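Local coordinates for protein AA9 family lytic polysaccharide monooxygenase cel61B (Hypocrea jecorina, PDB 2VTC) that uses an active-site copper and a reducing agent to cleave the glycosidic bonds of cellulose by oxidation, at residues A[75-80]-A[128-133]. Numbering follows the deposited sequence.
Sequences DIVCHK and NKNNLR
With CG set between its backbone N and carbonyl carbon (chi1 72°) and the chain extended beyond CG, K129 stretches as a straight rod across the side of the weakly bonded helical turn 75-78, oblique to V77, and its ammonium sits beside that turn. V77 meets the root of the rod: its CG1, anti to the backbone N (chi1 -178°), lies 3.7 Å from K129 O and 4.0 Å from K129 CB. The other methyl, CG2, comes within 4.0 Å of ND2 of N130, whose side chain crosses that of V77 at about a right angle. A compact branched residue suits this place, since its two methyls touch two consecutive residues of the 3-10 turn 129-131.

No direct hydrogen bond joins the segments; two waters do that work. One accepts from K129 NZ and donates to D75 OD1, each at 2.7 Å, so the opposite charges remain 4.9 Å apart between NZ and OD1. The second accepts from both K129 NZ and C78 N and donates to H79 O at 2.7 Å, thereby serving the backbone of C78 and H79. Lysine fits because its long aliphatic chain can span the gap while NZ offers several donors; a further one goes to A82 O, and D75 OD1 also accepts a hydrogen bond from N81 N. H79, the first residue to leave helical angles, has positive phi (86°), and its ring ND1 hydrogen-bonds to P196 O. The disulfide from C78 to C198 ties the same turn to strand 193-204.

The contact thus packs a loop between strands 113-119 and 133-143 against a disulfide-anchored helical turn, among the loops joining the strands of the AA9 beta-sandwich, with the side chain of H79 about 5 Å from that of Y195, a ligand of the catalytic copper, whose place nickel takes in this crystal.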
ATOM      1  N   ASP A  75      -3.692  -1.079  13.053  1.00 15.95           N
ATOM      2  CA  ASP A  75      -3.180  -2.052  12.113  1.00 16.19           C
ATOM      3  C   ASP A  75      -3.510  -1.714  10.639  1.00 15.04           C
ATOM      4  O   ASP A  75      -2.796  -2.163   9.748  1.00 15.38           O
ATOM      5  CB  ASP A  75      -3.722  -3.443  12.469  1.00 15.70           C
ATOM      6  CG  ASP A  75      -2.864  -4.143  13.536  1.00 18.63           C
ATOM      7  OD1 ASP A  75      -1.822  -3.548  13.983  1.00 17.75           O
ATOM      8  OD2 ASP A  75      -3.241  -5.274  13.943  1.00 19.45           O
ATOM      9  N   ILE A  76      -4.563  -0.925  10.408  1.00 16.02           N
ATOM     10  CA  ILE A  76      -4.911  -0.543   9.018  1.00 15.39           C
ATOM     11  C   ILE A  76      -3.938   0.487   8.424  1.00 15.01           C
ATOM     12  O   ILE A  76      -3.851   0.665   7.219  1.00 14.74           O
ATOM     13  CB  ILE A  76      -6.390  -0.045   8.895  1.00 14.47           C
ATOM     14  CG1 ILE A  76      -6.865  -0.016   7.420  1.00 14.51           C
ATOM     15  CG2 ILE A  76      -6.548   1.357   9.450  1.00 15.95           C
ATOM     16  CD1 ILE A  76      -6.732  -1.377   6.674  1.00 15.86           C
ATOM     17  N   VAL A  77      -3.173   1.166   9.278  1.00 15.39           N
ATOM     18  CA  VAL A  77      -2.279   2.204   8.762  1.00 14.89           C
ATOM     19  C   VAL A  77      -1.189   1.621   7.842  1.00 15.06           C
ATOM     20  O   VAL A  77      -1.124   1.979   6.654  1.00 14.93           O
ATOM     21  CB  VAL A  77      -1.619   3.031   9.918  1.00 14.65           C
ATOM     22  CG1 VAL A  77      -0.738   4.125   9.298  1.00 15.69           C
ATOM     23  CG2 VAL A  77      -2.670   3.638  10.863  1.00 15.72           C
ATOM     24  N   CYS A  78      -0.370   0.712   8.388  1.00 14.84           N
ATOM     25  CA  CYS A  78       0.759   0.112   7.689  1.00 15.50           C
ATOM     26  C   CYS A  78       0.906  -1.389   7.960  1.00 15.41           C
ATOM     27  O   CYS A  78       1.979  -1.947   7.808  1.00 15.55           O
ATOM     28  CB  CYS A  78       2.077   0.839   8.022  1.00 16.45           C
ATOM     29  SG  CYS A  78       2.166   2.504   7.327  1.00 16.84           S
ATOM     30  N   HIS A  79      -0.205  -2.019   8.321  1.00 15.12           N
ATOM     31  CA  HIS A  79      -0.289  -3.467   8.587  1.00 16.70           C
ATOM     32  C   HIS A  79       0.091  -3.794  10.048  1.00 18.08           C
ATOM     33  O   HIS A  79       0.295  -2.885  10.879  1.00 17.32           O
ATOM     34  CB  HIS A  79       0.488  -4.299   7.561  1.00 17.30           C
ATOM     35  CG  HIS A  79      -0.158  -5.618   7.248  1.00 18.29           C
ATOM     36  ND1 HIS A  79      -0.454  -6.029   5.958  1.00 22.40           N
ATOM     37  CD2 HIS A  79      -0.549  -6.621   8.067  1.00 18.85           C
ATOM     38  CE1 HIS A  79      -1.008  -7.233   6.010  1.00 18.86           C
ATOM     39  NE2 HIS A  79      -1.084  -7.610   7.274  1.00 23.77           N
ATOM     40  N   LYS A  80       0.141  -5.088  10.369  1.00 17.15           N
ATOM     41  CA  LYS A  80       0.140  -5.534  11.775  1.00 17.58           C
ATOM     42  C   LYS A  80       1.330  -5.060  12.620  1.00 16.49           C
ATOM     43  O   LYS A  80       2.483  -5.365  12.295  1.00 17.45           O
ATOM     44  CB  LYS A  80       0.058  -7.057  11.834  1.00 17.77           C
ATOM     45  CG  LYS A  80      -0.194  -7.585  13.230  1.00 18.88           C
ATOM     46  CD  LYS A  80      -0.300  -9.113  13.224  1.00 23.16           C
ATOM     47  CE  LYS A  80      -0.618  -9.641  14.601  1.00 23.77           C
ATOM     48  NZ  LYS A  80      -1.930  -9.130  15.077  1.00 29.27           N
ATOM     49  N   ASN A 128       4.938   9.223  14.241  1.00 19.50           N
ATOM     50  CA  ASN A 128       3.806   8.559  14.868  1.00 19.14           C
ATOM     51  C   ASN A 128       2.830   8.196  13.740  1.00 18.30           C
ATOM     52  O   ASN A 128       2.178   9.080  13.169  1.00 17.30           O
ATOM     53  CB  ASN A 128       3.143   9.505  15.882  1.00 19.96           C
ATOM     54  CG  ASN A 128       1.961   8.885  16.629  1.00 21.66           C
ATOM     55  OD1 ASN A 128       1.500   9.460  17.636  1.00 25.72           O
ATOM     56  ND2 ASN A 128       1.447   7.746  16.155  1.00 17.44           N
ATOM     57  N   LYS A 129       2.760   6.898  13.395  1.00 17.12           N
ATOM     58  CA  LYS A 129       1.923   6.470  12.252  1.00 16.96           C
ATOM     59  C   LYS A 129       0.454   6.889  12.370  1.00 16.37           C
ATOM     60  O   LYS A 129      -0.222   7.123  11.366  1.00 16.03           O
ATOM     61  CB  LYS A 129       2.028   4.948  12.051  1.00 15.97           C
ATOM     62  CG  LYS A 129       1.331   4.090  13.102  1.00 16.33           C
ATOM     63  CD  LYS A 129       1.665   2.606  12.833  1.00 15.93           C
ATOM     64  CE  LYS A 129       0.912   1.727  13.800  1.00 17.37           C
ATOM     65  NZ  LYS A 129       1.231   0.294  13.540  1.00 16.87           N
ATOM     66  N   ASN A 130      -0.038   6.994  13.602  1.00 15.93           N
ATOM     67  CA  ASN A 130      -1.446   7.296  13.829  1.00 17.54           C
ATOM     68  C   ASN A 130      -1.830   8.743  13.473  1.00 17.51           C
ATOM     69  O   ASN A 130      -3.021   9.070  13.334  1.00 19.02           O
ATOM     70  CB  ASN A 130      -1.812   6.936  15.272  1.00 17.46           C
ATOM     71  CG  ASN A 130      -1.550   5.466  15.585  1.00 18.57           C
ATOM     72  OD1 ASN A 130      -0.877   5.129  16.577  1.00 24.12           O
ATOM     73  ND2 ASN A 130      -2.049   4.589  14.733  1.00 18.95           N
ATOM     74  N   ASN A 131      -0.818   9.596  13.305  1.00 17.45           N
ATOM     75  CA  ASN A 131      -1.064  10.989  12.913  1.00 17.87           C
ATOM     76  C   ASN A 131      -0.910  11.231  11.421  1.00 17.06           C
ATOM     77  O   ASN A 131      -1.105  12.351  10.942  1.00 17.69           O
ATOM     78  CB  ASN A 131      -0.143  11.937  13.696  1.00 18.76           C
ATOM     79  CG  ASN A 131      -0.459  11.962  15.163  1.00 19.98           C
ATOM     80  OD1 ASN A 131      -1.565  11.621  15.583  1.00 23.27           O
ATOM     81  ND2 ASN A 131       0.514  12.363  15.959  1.00 25.37           N
ATOM     82  N   LEU A 132      -0.555  10.181  10.678  1.00 16.29           N
ATOM     83  CA  LEU A 132      -0.404  10.305   9.224  1.00 15.44           C
ATOM     84  C   LEU A 132      -1.765  10.495   8.553  1.00 15.49           C
ATOM     85  O   LEU A 132      -2.759   9.888   8.961  1.00 15.18           O
ATOM     86  CB  LEU A 132       0.325   9.092   8.643  1.00 15.86           C
ATOM     87  CG  LEU A 132       1.801   8.944   9.027  1.00 15.45           C
ATOM     88  CD1 LEU A 132       2.353   7.614   8.546  1.00 17.65           C
ATOM     89  CD2 LEU A 132       2.642  10.118   8.464  1.00 17.23           C
ATOM     90  N   ARG A 133      -1.798  11.360   7.541  1.00 15.58           N
ATOM     91  CA  ARG A 133      -3.034  11.640   6.783  1.00 15.93           C
ATOM     92  C   ARG A 133      -2.776  11.354   5.316  1.00 15.73           C
ATOM     93  O   ARG A 133      -1.835  11.861   4.733  1.00 15.60           O
ATOM     94  CB  ARG A 133      -3.531  13.088   6.993  1.00 16.82           C
ATOM     95  CG  ARG A 133      -3.718  13.480   8.480  1.00 18.14           C
ATOM     96  CD  ARG A 133      -4.216  14.935   8.662  1.00 18.32           C
ATOM     97  NE  ARG A 133      -5.489  15.093   7.971  1.00 19.28           N
ATOM     98  CZ  ARG A 133      -6.679  14.887   8.534  1.00 20.96           C
ATOM     99  NH1 ARG A 133      -6.764  14.609   9.830  1.00 20.68           N
ATOM    100  NH2 ARG A 133      -7.781  14.997   7.806  1.00 22.79           N
TER
HETATM  101  O   HOH W   1      -0.447  -1.386  14.808  1.00 18.53           O
HETATM  102  O   HOH W   2      -0.145  -0.223  11.084  1.00 17.01           O